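Local coordinates for protein phospholipase A1 (Streptomyces albidoflavus, PDB 4HYQ) that hydrolyses the sn-1 acyl ester bond of glycerophospholipids, releasing a fatty acid and a lysophospholipid, as a lipase of the GDSL family in the SGNH hydrolase clan, at residues A56-V61 against P118-S123; S123-V128 against V137-Y142; L170-I175 against Y184-I189; A191-H196 against D202-S207. All coordinates share one frame; numbering follows the deposited sequence.

Contact 1 (A56-V61 against P118-S123); sequences AVTSDV and PGRLDS
Thr58 lies across the aliphatic stem of Arg120, the two side chains meeting at about a right angle. This is helix-to-helix packing within the alpha/beta fold of the SGNH hydrolases, where the first turn of helix 58-65 rests against the early turns of helix 117-131. The backbones come nearest at these same two residues, with the CA atoms of Thr58 and Arg120 6.6 Å apart. The OG1 of Thr58 sits 3.7 Å from both CB and CD of Arg120, so it touches the chain at two points along its length. The methyl reaches on to the next residue: Thr58 CG2 is 4.3 Å from Leu121 CD2, a light apolar touch.

Thr58 holds OG1 between its backbone N and its carbonyl carbon (chi1 56°), and the hydroxyl is bonded to the carboxylate of Asp84. Arg120 is extended from CG to NE, which carries its guanidinium group past the threonine to a salt bridge between NH1 and the same Asp84. One acidic group therefore ties together the polar ends of both residues, while their carbon atoms do the packing. Asp84 ends the GGND sequence, which is consistent with the GxND block of SGNH hydrolases. Leu121 turns its other contacts to Val174 and Ile175 of helix 158-181.

The start of helix 58-65 has half of a capping box, with Val57 at the N-cap. Asp60 OD2 accepts the backbone N of Val57 at 3.1 Å, with the donor lying 43° out of the carboxylate plane.

Contact 2 (S123-V128 against V137-Y142); sequences SVYSQV and VVVLGY
The helix of 123-128 and the strand of 137-140 approach each other at two places, Val128 CA lying 8.6 Å from Val137 CA and Tyr125 CA 9.3 Å from Val139 CA. They are consecutive elements of the alpha/beta fold: helix 117-131 covers one side of the parallel sheet and leads directly into strand 136-140. Alternation along the strand turns Val137 and Val139 to this helix, while Val138 and Leu140 meet helix 221-235.

Tyr125 and Val139 come from opposite directions. With CG anti to its carbonyl carbon (chi1 -67°), the tyrosine sends its ring over the strand, where Val139 CG2 lies over one face. Tyr125 CZ is 4.0 Å from both CG1 and CG2 of Val139, so both methyls of the valine bear on the phenol end from the same side of the ring. The ring also meets those of His182 and Tyr184. Replacement by an alanine would probably open a gap above the Val139 methyls and leave these two rings without the aromatic surface they pack on. The hydroxyl presses closely on the valine, Tyr125 OH being 3.3 Å from Val139 CG1. One turn on, the packing is thinner and purely aliphatic, with Val128 CG1 4.2 Å from Val137 CG2.

Contact 3 (L170-I175 against Y184-I189); sequences LLNSVI and YAYGDI
Tyr186 reaches from the strand to the helix and meets Asn172 and Ile175 one turn apart, crossing each of their side chains at about a right angle. Its ring does not lie flat on either. The phenol oxygen abuts the base of the asparagine, Tyr186 OH lying 3.3 Å from Asn172 CB and 3.5 Å from Asn172 CG, and the amide and ring planes are inclined by 61°. Ile175 comes in at the ring edge, near its plane, with CG2 4.0 Å from Tyr186 CE1. The tyrosine can span both because CG stands anti to its own backbone N (chi1 170°), directing the ring out from the strand to the helix surface.

Asn172 uses its polar end elsewhere: OD1 accepts the backbone N of Tyr142, in the loop that follows strand 136-140. The tyrosine therefore packs on the carbon stem of a residue whose amide is already engaged, and a serine in place of Tyr186 would probably leave that stem and the Ile175 methyl without cover on this side.

The arrangement closes a beta-alpha-beta crossover, strand 136-140, helix 158-181 and strand 185-187 following in order. Strand 185-187 is the outermost strand on its side of the sheet, paired with 136-140, while Ile175 also touches Val139 of that neighbour and Tyr125 of helix 117-131.

Contact 4 (A191-H196 against D202-S207); sequences AAFTGH and DSWLHS
His196 stacks face to face on Trp204, its ring lying almost exactly parallel to the indole (planes at 1°) with its centroid 3.6 Å from that of the six-membered ring. The imidazole is placed there by a first torsion of -64°, which sets CG anti to the carbonyl carbon. Its rotation is fixed at the edge: ND1 donates to Asp202 O at 2.8 Å, the acceptor lying in the ring plane, so that nitrogen carries a hydrogen. His196 CB adds a CH-pi contact over the five-membered ring of the tryptophan.

The indole presents an edge to Phe193, a T-shaped pair with planes at 85° and Trp204 CE3 3.9 Å above the centre of the phenyl ring. Phe193 CE2 also touches Trp204 CB at 3.5 Å and Leu205 CD2 at 3.8 Å. This aromatic cluster closes a loop: a type II beta turn runs from Phe193 to His196, with Gly195 at a positive phi, and the returning chain bonds through Trp204 N to His196 O at 2.8 Å. Farther along, the backbone of His206 bonds to that of His218, in a DxxH sequence consistent with the last block of SGNH hydrolases. Ser203, with OG anti to its backbone N, donates to Leu205 O at 2.8 Å, in the plane of that carbonyl.

In the fold
The contacts follow one another along the chain without overlap, apart from Ser123, which contacts 1 and 2 share on helix 117-131. Contacts 1, 2 and 3 form a continuous packed region: centres of 1 and 2 are about 9 Å apart and those of 2 and 3 about 10 Å. Val124 joins 1 to 2, Leu121 joins 1 to 3, and the paired strands 136-140 and 185-187 put 2 and 3 on the same parallel sheet. Together they layer helices 58-65, 117-131 and 158-181 around one side of this alpha/beta core. Contact 4 adjoins 3 in sequence, but its centre is about 26 Å from that of contact 1, on the opposite side of the chain's centre.

Contact 1 (A56-V61 against P118-S123)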
loop_
_atom_site.group_PDB
_atom_site.type_symbol
_atom_site.label_atom_id
_atom_site.label_comp_id
_atom_site.label_asym_id
_atom_site.label_seq_id
_atom_site.Cartn_x
_atom_site.Cartn_y
_atom_site.Cartn_z
ATOM N N ALA A 56 -0.998 -9.797 0.109
ATOM C CA ALA A 56 0.397 -10.181 0.334
ATOM C C ALA A 56 0.976 -9.712 1.660
ATOM O O ALA A 56 0.698 -8.595 2.104
ATOM C CB ALA A 56 1.278 -9.652 -0.805
ATOM N N VAL A 57 1.776 -10.577 2.288
ATOM C CA VAL A 57 2.473 -10.218 3.518
ATOM C C VAL A 57 3.952 -10.261 3.155
ATOM O O VAL A 57 4.309 -10.692 2.055
ATOM C CB VAL A 57 2.186 -11.179 4.689
ATOM C CG1 VAL A 57 0.736 -10.977 5.147
ATOM C CG2 VAL A 57 2.457 -12.620 4.293
ATOM N N THR A 58 4.815 -9.811 4.055
ATOM C CA THR A 58 6.233 -9.781 3.725
ATOM C C THR A 58 6.794 -11.125 3.287
ATOM O O THR A 58 7.592 -11.180 2.353
ATOM C CB THR A 58 7.089 -9.238 4.887
ATOM O OG1 THR A 58 6.860 -10.013 6.065
ATOM C CG2 THR A 58 6.750 -7.768 5.168
ATOM N N SER A 59 6.390 -12.213 3.933
ATOM C CA SER A 59 6.928 -13.506 3.534
ATOM C C SER A 59 6.489 -13.876 2.115
ATOM O O SER A 59 7.198 -14.610 1.424
ATOM C CB SER A 59 6.539 -14.610 4.535
ATOM O OG SER A 59 5.152 -14.852 4.570
ATOM N N ASP A 60 5.335 -13.371 1.670
ATOM C CA ASP A 60 4.884 -13.659 0.310
ATOM C C ASP A 60 5.762 -12.937 -0.703
ATOM O O ASP A 60 6.008 -13.454 -1.794
ATOM C CB ASP A 60 3.437 -13.199 0.055
ATOM C CG ASP A 60 2.411 -13.966 0.866
ATOM O OD1 ASP A 60 2.644 -15.148 1.213
ATOM O OD2 ASP A 60 1.346 -13.379 1.143
ATOM N N VAL A 61 6.209 -11.728 -0.370
ATOM C CA VAL A 61 7.054 -10.991 -1.307
ATOM C C VAL A 61 8.343 -11.792 -1.490
ATOM O O VAL A 61 8.791 -12.008 -2.616
ATOM C CB VAL A 61 7.371 -9.563 -0.790
ATOM C CG1 VAL A 61 8.348 -8.865 -1.728
ATOM C CG2 VAL A 61 6.072 -8.759 -0.708
ATOM N N PRO A 118 9.442 -3.848 11.831
ATOM C CA PRO A 118 10.746 -3.392 11.325
ATOM C C PRO A 118 11.666 -4.518 10.853
ATOM O O PRO A 118 12.285 -4.418 9.790
ATOM C CB PRO A 118 11.326 -2.625 12.511
ATOM C CG PRO A 118 10.110 -2.064 13.167
ATOM C CD PRO A 118 9.160 -3.253 13.151
ATOM N N GLY A 119 11.758 -5.585 11.640
ATOM C CA GLY A 119 12.619 -6.703 11.270
ATOM C C GLY A 119 12.204 -7.389 9.984
ATOM O O GLY A 119 13.056 -7.783 9.174
ATOM N N ARG A 120 10.895 -7.543 9.787
ATOM C CA ARG A 120 10.395 -8.178 8.575
ATOM C C ARG A 120 10.656 -7.295 7.369
ATOM O O ARG A 120 11.010 -7.796 6.307
ATOM C CB ARG A 120 8.903 -8.464 8.690
ATOM C CG ARG A 120 8.568 -9.367 9.850
ATOM C CD ARG A 120 7.156 -9.874 9.716
ATOM N NE ARG A 120 6.780 -10.756 10.812
ATOM C CZ ARG A 120 5.563 -11.267 10.953
ATOM N NH1 ARG A 120 4.618 -10.979 10.060
ATOM N NH2 ARG A 120 5.287 -12.054 11.985
ATOM N N LEU A 121 10.462 -5.987 7.525
ATOM C CA LEU A 121 10.723 -5.064 6.425
ATOM C C LEU A 121 12.219 -5.088 6.081
ATOM O O LEU A 121 12.585 -5.076 4.906
ATOM C CB LEU A 121 10.293 -3.637 6.790
ATOM C CG LEU A 121 8.792 -3.361 6.949
ATOM C CD1 LEU A 121 8.586 -1.907 7.298
ATOM C CD2 LEU A 121 8.062 -3.662 5.636
ATOM N N ASP A 122 13.088 -5.123 7.092
ATOM C CA ASP A 122 14.528 -5.175 6.800
ATOM C C ASP A 122 14.854 -6.412 5.967
ATOM O O ASP A 122 15.651 -6.345 5.026
ATOM C CB ASP A 122 15.371 -5.214 8.084
ATOM C CG ASP A 122 15.663 -3.834 8.637
ATOM O OD1 ASP A 122 15.738 -2.867 7.846
ATOM O OD2 ASP A 122 15.839 -3.716 9.871
ATOM N N SER A 123 14.249 -7.543 6.328
ATOM C CA SER A 123 14.461 -8.792 5.610
ATOM C C SER A 123 14.034 -8.667 4.139
ATOM O O SER A 123 14.747 -9.097 3.229
ATOM C CB SER A 123 13.681 -9.914 6.306
ATOM O OG SER A 123 13.806 -11.137 5.607
#

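Contact 2 (S123-V128 against V137-Y142)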
loop_
_atom_site.group_PDB
_atom_site.type_symbol
_atom_site.label_atom_id
_atom_site.label_comp_id
_atom_site.label_asym_id
_atom_site.label_seq_id
_atom_site.Cartn_x
_atom_site.Cartn_y
_atom_site.Cartn_z
ATOM N N SER A 123 14.249 -7.543 6.328
ATOM C CA SER A 123 14.461 -8.792 5.610
ATOM C C SER A 123 14.034 -8.667 4.139
ATOM O O SER A 123 14.747 -9.097 3.229
ATOM C CB SER A 123 13.681 -9.914 6.306
ATOM O OG SER A 123 13.806 -11.137 5.607
ATOM N N VAL A 124 12.865 -8.085 3.895
ATOM C CA VAL A 124 12.404 -7.922 2.523
ATOM C C VAL A 124 13.285 -6.920 1.775
ATOM O O VAL A 124 13.727 -7.188 0.656
ATOM C CB VAL A 124 10.932 -7.407 2.468
ATOM C CG1 VAL A 124 10.529 -7.105 1.035
ATOM C CG2 VAL A 124 10.006 -8.464 3.051
ATOM N N TYR A 125 13.553 -5.774 2.405
ATOM C CA TYR A 125 14.340 -4.729 1.749
ATOM C C TYR A 125 15.756 -5.221 1.424
ATOM O O TYR A 125 16.280 -4.944 0.352
ATOM C CB TYR A 125 14.418 -3.470 2.628
ATOM C CG TYR A 125 13.108 -2.709 2.841
ATOM C CD1 TYR A 125 11.868 -3.261 2.493
ATOM C CD2 TYR A 125 13.114 -1.452 3.448
ATOM C CE1 TYR A 125 10.658 -2.570 2.762
ATOM C CE2 TYR A 125 11.927 -0.760 3.717
ATOM C CZ TYR A 125 10.707 -1.325 3.382
ATOM O OH TYR A 125 9.559 -0.655 3.732
ATOM N N SER A 126 16.367 -5.959 2.337
ATOM C CA SER A 126 17.713 -6.465 2.082
ATOM C C SER A 126 17.758 -7.481 0.949
ATOM O O SER A 126 18.683 -7.464 0.135
ATOM C CB SER A 126 18.295 -7.077 3.347
ATOM O OG SER A 126 18.624 -6.046 4.267
ATOM N N GLN A 127 16.764 -8.365 0.886
ATOM C CA GLN A 127 16.730 -9.367 -0.176
ATOM C C GLN A 127 16.445 -8.747 -1.538
ATOM O O GLN A 127 16.928 -9.231 -2.552
ATOM C CB GLN A 127 15.692 -10.455 0.133
ATOM C CG GLN A 127 16.076 -11.375 1.280
ATOM C CD GLN A 127 17.397 -12.105 1.041
ATOM O OE1 GLN A 127 17.650 -12.641 -0.048
ATOM N NE2 GLN A 127 18.243 -12.136 2.068
ATOM N N VAL A 128 15.642 -7.688 -1.572
ATOM C CA VAL A 128 15.355 -7.022 -2.834
ATOM C C VAL A 128 16.676 -6.482 -3.398
ATOM O O VAL A 128 16.979 -6.660 -4.576
ATOM C CB VAL A 128 14.367 -5.848 -2.641
ATOM C CG1 VAL A 128 14.375 -4.943 -3.857
ATOM C CG2 VAL A 128 12.958 -6.399 -2.403
ATOM N N VAL A 137 14.990 1.773 -5.788
ATOM C CA VAL A 137 13.850 1.146 -5.117
ATOM C C VAL A 137 13.002 2.220 -4.458
ATOM O O VAL A 137 13.505 3.030 -3.672
ATOM C CB VAL A 137 14.318 0.149 -4.043
ATOM C CG1 VAL A 137 13.109 -0.516 -3.374
ATOM C CG2 VAL A 137 15.214 -0.920 -4.668
ATOM N N VAL A 138 11.724 2.247 -4.811
ATOM C CA VAL A 138 10.798 3.221 -4.261
ATOM C C VAL A 138 9.793 2.468 -3.388
ATOM O O VAL A 138 9.060 1.602 -3.886
ATOM C CB VAL A 138 10.030 3.945 -5.383
ATOM C CG1 VAL A 138 9.055 4.958 -4.791
ATOM C CG2 VAL A 138 11.015 4.641 -6.322
ATOM N N VAL A 139 9.782 2.767 -2.090
ATOM C CA VAL A 139 8.832 2.123 -1.179
ATOM C C VAL A 139 7.747 3.162 -0.950
ATOM O O VAL A 139 8.017 4.249 -0.435
ATOM C CB VAL A 139 9.482 1.752 0.185
ATOM C CG1 VAL A 139 8.456 1.078 1.091
ATOM C CG2 VAL A 139 10.662 0.814 -0.029
ATOM N N LEU A 140 6.512 2.850 -1.345
ATOM C CA LEU A 140 5.438 3.808 -1.161
ATOM C C LEU A 140 4.686 3.482 0.113
ATOM O O LEU A 140 4.470 2.313 0.430
ATOM C CB LEU A 140 4.484 3.799 -2.371
ATOM C CG LEU A 140 5.113 4.276 -3.693
ATOM C CD1 LEU A 140 5.802 3.101 -4.367
ATOM C CD2 LEU A 140 4.048 4.845 -4.625
ATOM N N GLY A 141 4.311 4.522 0.852
ATOM C CA GLY A 141 3.590 4.323 2.097
ATOM C C GLY A 141 2.109 4.138 1.822
ATOM O O GLY A 141 1.694 3.970 0.665
ATOM N N TYR A 142 1.315 4.179 2.886
ATOM C CA TYR A 142 -0.138 4.020 2.764
ATOM C C TYR A 142 -0.838 5.336 3.053
ATOM O O TYR A 142 -0.263 6.235 3.664
ATOM C CB TYR A 142 -0.627 2.968 3.758
ATOM C CG TYR A 142 -0.064 1.584 3.499
ATOM C CD1 TYR A 142 1.045 1.118 4.202
ATOM C CD2 TYR A 142 -0.657 0.740 2.565
ATOM C CE1 TYR A 142 1.546 -0.161 3.995
ATOM C CE2 TYR A 142 -0.162 -0.550 2.342
ATOM C CZ TYR A 142 0.935 -0.993 3.065
ATOM O OH TYR A 142 1.390 -2.280 2.908
#

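Contact 3 (L170-I175 against Y184-I189)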
loop_
_atom_site.group_PDB
_atom_site.type_symbol
_atom_site.label_atom_id
_atom_site.label_comp_id
_atom_site.label_asym_id
_atom_site.label_seq_id
_atom_site.Cartn_x
_atom_site.Cartn_y
_atom_site.Cartn_z
ATOM N N LEU A 170 1.826 5.709 12.321
ATOM C CA LEU A 170 2.888 4.894 12.905
ATOM C C LEU A 170 3.462 3.925 11.874
ATOM O O LEU A 170 4.682 3.734 11.791
ATOM C CB LEU A 170 2.360 4.113 14.117
ATOM C CG LEU A 170 3.362 3.203 14.828
ATOM C CD1 LEU A 170 4.402 4.061 15.549
ATOM C CD2 LEU A 170 2.640 2.299 15.824
ATOM N N LEU A 171 2.584 3.305 11.088
ATOM C CA LEU A 171 3.033 2.371 10.062
ATOM C C LEU A 171 3.909 3.101 9.044
ATOM O O LEU A 171 4.988 2.627 8.697
ATOM C CB LEU A 171 1.822 1.729 9.349
ATOM C CG LEU A 171 2.070 0.791 8.163
ATOM C CD1 LEU A 171 2.926 -0.401 8.602
ATOM C CD2 LEU A 171 0.709 0.294 7.625
ATOM N N ASN A 172 3.453 4.263 8.588
ATOM C CA ASN A 172 4.214 5.028 7.600
ATOM C C ASN A 172 5.535 5.519 8.178
ATOM O O ASN A 172 6.528 5.640 7.460
ATOM C CB ASN A 172 3.393 6.207 7.085
ATOM C CG ASN A 172 2.303 5.770 6.123
ATOM O OD1 ASN A 172 2.458 4.773 5.410
ATOM N ND2 ASN A 172 1.208 6.519 6.084
ATOM N N SER A 173 5.548 5.793 9.476
ATOM C CA SER A 173 6.779 6.248 10.123
ATOM C C SER A 173 7.812 5.120 10.094
ATOM O O SER A 173 8.981 5.339 9.752
ATOM C CB SER A 173 6.486 6.672 11.569
ATOM O OG SER A 173 7.687 6.992 12.241
ATOM N N VAL A 174 7.380 3.908 10.432
ATOM C CA VAL A 174 8.273 2.751 10.438
ATOM C C VAL A 174 8.786 2.472 9.029
ATOM O O VAL A 174 9.978 2.203 8.826
ATOM C CB VAL A 174 7.560 1.486 10.966
ATOM C CG1 VAL A 174 8.388 0.243 10.651
ATOM C CG2 VAL A 174 7.367 1.591 12.475
ATOM N N ILE A 175 7.887 2.524 8.051
ATOM C CA ILE A 175 8.279 2.270 6.669
ATOM C C ILE A 175 9.265 3.326 6.164
ATOM O O ILE A 175 10.286 2.995 5.560
ATOM C CB ILE A 175 7.047 2.259 5.735
ATOM C CG1 ILE A 175 6.204 1.015 6.027
ATOM C CG2 ILE A 175 7.497 2.306 4.266
ATOM C CD1 ILE A 175 4.790 1.064 5.411
ATOM N N TYR A 184 16.571 3.682 0.097
ATOM C CA TYR A 184 15.413 3.599 -0.786
ATOM C C TYR A 184 14.617 4.883 -0.694
ATOM O O TYR A 184 14.647 5.561 0.333
ATOM C CB TYR A 184 14.495 2.457 -0.341
ATOM C CG TYR A 184 15.076 1.074 -0.461
ATOM C CD1 TYR A 184 14.391 -0.025 0.053
ATOM C CD2 TYR A 184 16.258 0.841 -1.169
ATOM C CE1 TYR A 184 14.858 -1.316 -0.142
ATOM C CE2 TYR A 184 16.732 -0.448 -1.374
ATOM C CZ TYR A 184 16.024 -1.526 -0.864
ATOM O OH TYR A 184 16.443 -2.817 -1.119
ATOM N N ALA A 185 13.901 5.215 -1.761
ATOM C CA ALA A 185 13.058 6.406 -1.750
ATOM C C ALA A 185 11.797 6.039 -0.979
ATOM O O ALA A 185 11.404 4.868 -0.954
ATOM C CB ALA A 185 12.681 6.808 -3.169
ATOM N N TYR A 186 11.203 7.029 -0.318
ATOM C CA TYR A 186 9.948 6.822 0.395
ATOM C C TYR A 186 8.905 7.665 -0.323
ATOM O O TYR A 186 9.084 8.875 -0.484
ATOM C CB TYR A 186 10.023 7.281 1.852
ATOM C CG TYR A 186 8.657 7.303 2.528
ATOM C CD1 TYR A 186 7.968 6.113 2.806
ATOM C CD2 TYR A 186 8.048 8.511 2.866
ATOM C CE1 TYR A 186 6.692 6.139 3.409
ATOM C CE2 TYR A 186 6.781 8.550 3.468
ATOM C CZ TYR A 186 6.113 7.358 3.734
ATOM O OH TYR A 186 4.865 7.409 4.333
ATOM N N GLY A 187 7.822 7.023 -0.755
ATOM C CA GLY A 187 6.750 7.730 -1.441
ATOM C C GLY A 187 5.706 8.149 -0.417
ATOM O O GLY A 187 5.056 7.298 0.185
ATOM N N ASP A 188 5.534 9.455 -0.222
ATOM C CA ASP A 188 4.591 9.941 0.782
ATOM C C ASP A 188 3.157 9.978 0.274
ATOM O O ASP A 188 2.650 11.017 -0.129
ATOM C CB ASP A 188 5.006 11.341 1.253
ATOM C CG ASP A 188 4.349 11.735 2.563
ATOM O OD1 ASP A 188 3.295 11.154 2.917
ATOM O OD2 ASP A 188 4.885 12.642 3.243
ATOM N N ILE A 189 2.507 8.823 0.300
ATOM C CA ILE A 189 1.131 8.694 -0.161
ATOM C C ILE A 189 0.153 9.432 0.768
ATOM O O ILE A 189 -0.828 9.999 0.302
ATOM C CB ILE A 189 0.782 7.188 -0.266
ATOM C CG1 ILE A 189 1.571 6.576 -1.435
ATOM C CG2 ILE A 189 -0.723 6.970 -0.431
ATOM C CD1 ILE A 189 1.204 7.114 -2.811
#

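Contact 4 (A191-H196 against D202-S207)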
loop_
_atom_site.group_PDB
_atom_site.type_symbol
_atom_site.label_atom_id
_atom_site.label_comp_id
_atom_site.label_asym_id
_atom_site.label_seq_id
_atom_site.Cartn_x
_atom_site.Cartn_y
_atom_site.Cartn_z
ATOM N N ALA A 191 0.642 12.182 2.291
ATOM C CA ALA A 191 0.668 13.584 1.911
ATOM C C ALA A 191 -0.126 13.784 0.621
ATOM O O ALA A 191 -0.949 14.693 0.520
ATOM C CB ALA A 191 2.112 14.048 1.726
ATOM N N ALA A 192 0.104 12.919 -0.360
ATOM C CA ALA A 192 -0.594 13.020 -1.639
ATOM C C ALA A 192 -2.106 12.857 -1.507
ATOM O O ALA A 192 -2.863 13.450 -2.282
ATOM C CB ALA A 192 -0.047 11.970 -2.623
ATOM N N PHE A 193 -2.548 12.060 -0.537
ATOM C CA PHE A 193 -3.979 11.820 -0.338
ATOM C C PHE A 193 -4.654 12.796 0.619
ATOM O O PHE A 193 -5.851 12.681 0.888
ATOM C CB PHE A 193 -4.226 10.381 0.148
ATOM C CG PHE A 193 -4.362 9.378 -0.968
ATOM C CD1 PHE A 193 -3.292 9.100 -1.812
ATOM C CD2 PHE A 193 -5.574 8.721 -1.186
ATOM C CE1 PHE A 193 -3.429 8.186 -2.870
ATOM C CE2 PHE A 193 -5.723 7.806 -2.237
ATOM C CZ PHE A 193 -4.651 7.537 -3.076
ATOM N N THR A 194 -3.904 13.768 1.123
ATOM C CA THR A 194 -4.486 14.738 2.044
ATOM C C THR A 194 -5.579 15.510 1.314
ATOM O O THR A 194 -5.341 16.090 0.255
ATOM C CB THR A 194 -3.403 15.698 2.581
ATOM O OG1 THR A 194 -2.469 14.952 3.374
ATOM C CG2 THR A 194 -4.042 16.794 3.450
ATOM N N GLY A 195 -6.784 15.500 1.882
ATOM C CA GLY A 195 -7.911 16.171 1.259
ATOM C C GLY A 195 -8.680 15.238 0.343
ATOM O O GLY A 195 -9.632 15.643 -0.332
ATOM N N HIS A 196 -8.273 13.970 0.325
ATOM C CA HIS A 196 -8.903 12.955 -0.517
ATOM C C HIS A 196 -9.177 11.664 0.255
ATOM O O HIS A 196 -9.270 10.593 -0.334
ATOM C CB HIS A 196 -8.005 12.640 -1.721
ATOM C CG HIS A 196 -7.803 13.802 -2.641
ATOM N ND1 HIS A 196 -8.816 14.316 -3.428
ATOM C CD2 HIS A 196 -6.711 14.558 -2.894
ATOM C CE1 HIS A 196 -8.353 15.337 -4.124
ATOM N NE2 HIS A 196 -7.077 15.507 -3.819
ATOM N N ASP A 202 -14.086 14.642 -1.355
ATOM C CA ASP A 202 -13.444 14.415 -2.650
ATOM C C ASP A 202 -12.525 13.211 -2.455
ATOM O O ASP A 202 -11.334 13.240 -2.786
ATOM C CB ASP A 202 -12.626 15.637 -3.073
ATOM C CG ASP A 202 -12.107 15.528 -4.495
ATOM O OD1 ASP A 202 -12.761 14.853 -5.324
ATOM O OD2 ASP A 202 -11.051 16.123 -4.789
ATOM N N SER A 203 -13.110 12.150 -1.918
ATOM C CA SER A 203 -12.371 10.935 -1.605
ATOM C C SER A 203 -11.790 10.173 -2.785
ATOM O O SER A 203 -12.417 10.047 -3.835
ATOM C CB SER A 203 -13.263 10.006 -0.788
ATOM O OG SER A 203 -12.560 8.842 -0.392
ATOM N N TRP A 204 -10.564 9.681 -2.587
ATOM C CA TRP A 204 -9.870 8.861 -3.568
ATOM C C TRP A 204 -9.818 7.449 -2.975
ATOM O O TRP A 204 -9.043 6.602 -3.430
ATOM C CB TRP A 204 -8.436 9.346 -3.784
ATOM C CG TRP A 204 -8.294 10.521 -4.692
ATOM C CD1 TRP A 204 -9.256 11.074 -5.489
ATOM C CD2 TRP A 204 -7.096 11.273 -4.926
ATOM N NE1 TRP A 204 -8.729 12.126 -6.206
ATOM C CE2 TRP A 204 -7.408 12.268 -5.877
ATOM C CE3 TRP A 204 -5.792 11.200 -4.424
ATOM C CZ2 TRP A 204 -6.457 13.184 -6.338
ATOM C CZ3 TRP A 204 -4.846 12.115 -4.884
ATOM C CH2 TRP A 204 -5.190 13.091 -5.831
ATOM N N LEU A 205 -10.626 7.212 -1.944
ATOM C CA LEU A 205 -10.672 5.901 -1.301
ATOM C C LEU A 205 -12.091 5.361 -1.224
ATOM O O LEU A 205 -13.048 6.125 -1.074
ATOM C CB LEU A 205 -10.126 5.980 0.132
ATOM C CG LEU A 205 -8.667 6.381 0.315
ATOM C CD1 LEU A 205 -8.397 6.607 1.801
ATOM C CD2 LEU A 205 -7.760 5.279 -0.236
ATOM N N HIS A 206 -12.221 4.040 -1.306
ATOM C CA HIS A 206 -13.532 3.416 -1.191
ATOM C C HIS A 206 -13.898 3.342 0.278
ATOM O O HIS A 206 -13.045 3.091 1.120
ATOM C CB HIS A 206 -13.517 1.991 -1.730
ATOM C CG HIS A 206 -13.389 1.907 -3.216
ATOM N ND1 HIS A 206 -14.459 2.085 -4.068
ATOM C CD2 HIS A 206 -12.314 1.675 -4.003
ATOM C CE1 HIS A 206 -14.048 1.960 -5.319
ATOM N NE2 HIS A 206 -12.751 1.712 -5.306
ATOM N N SER A 207 -15.174 3.556 0.574
ATOM C CA SER A 207 -15.656 3.455 1.947
ATOM C C SER A 207 -15.923 1.968 2.180
ATOM O O SER A 207 -15.720 1.150 1.278
ATOM C CB SER A 207 -16.958 4.238 2.098
ATOM O OG SER A 207 -17.893 3.815 1.119
#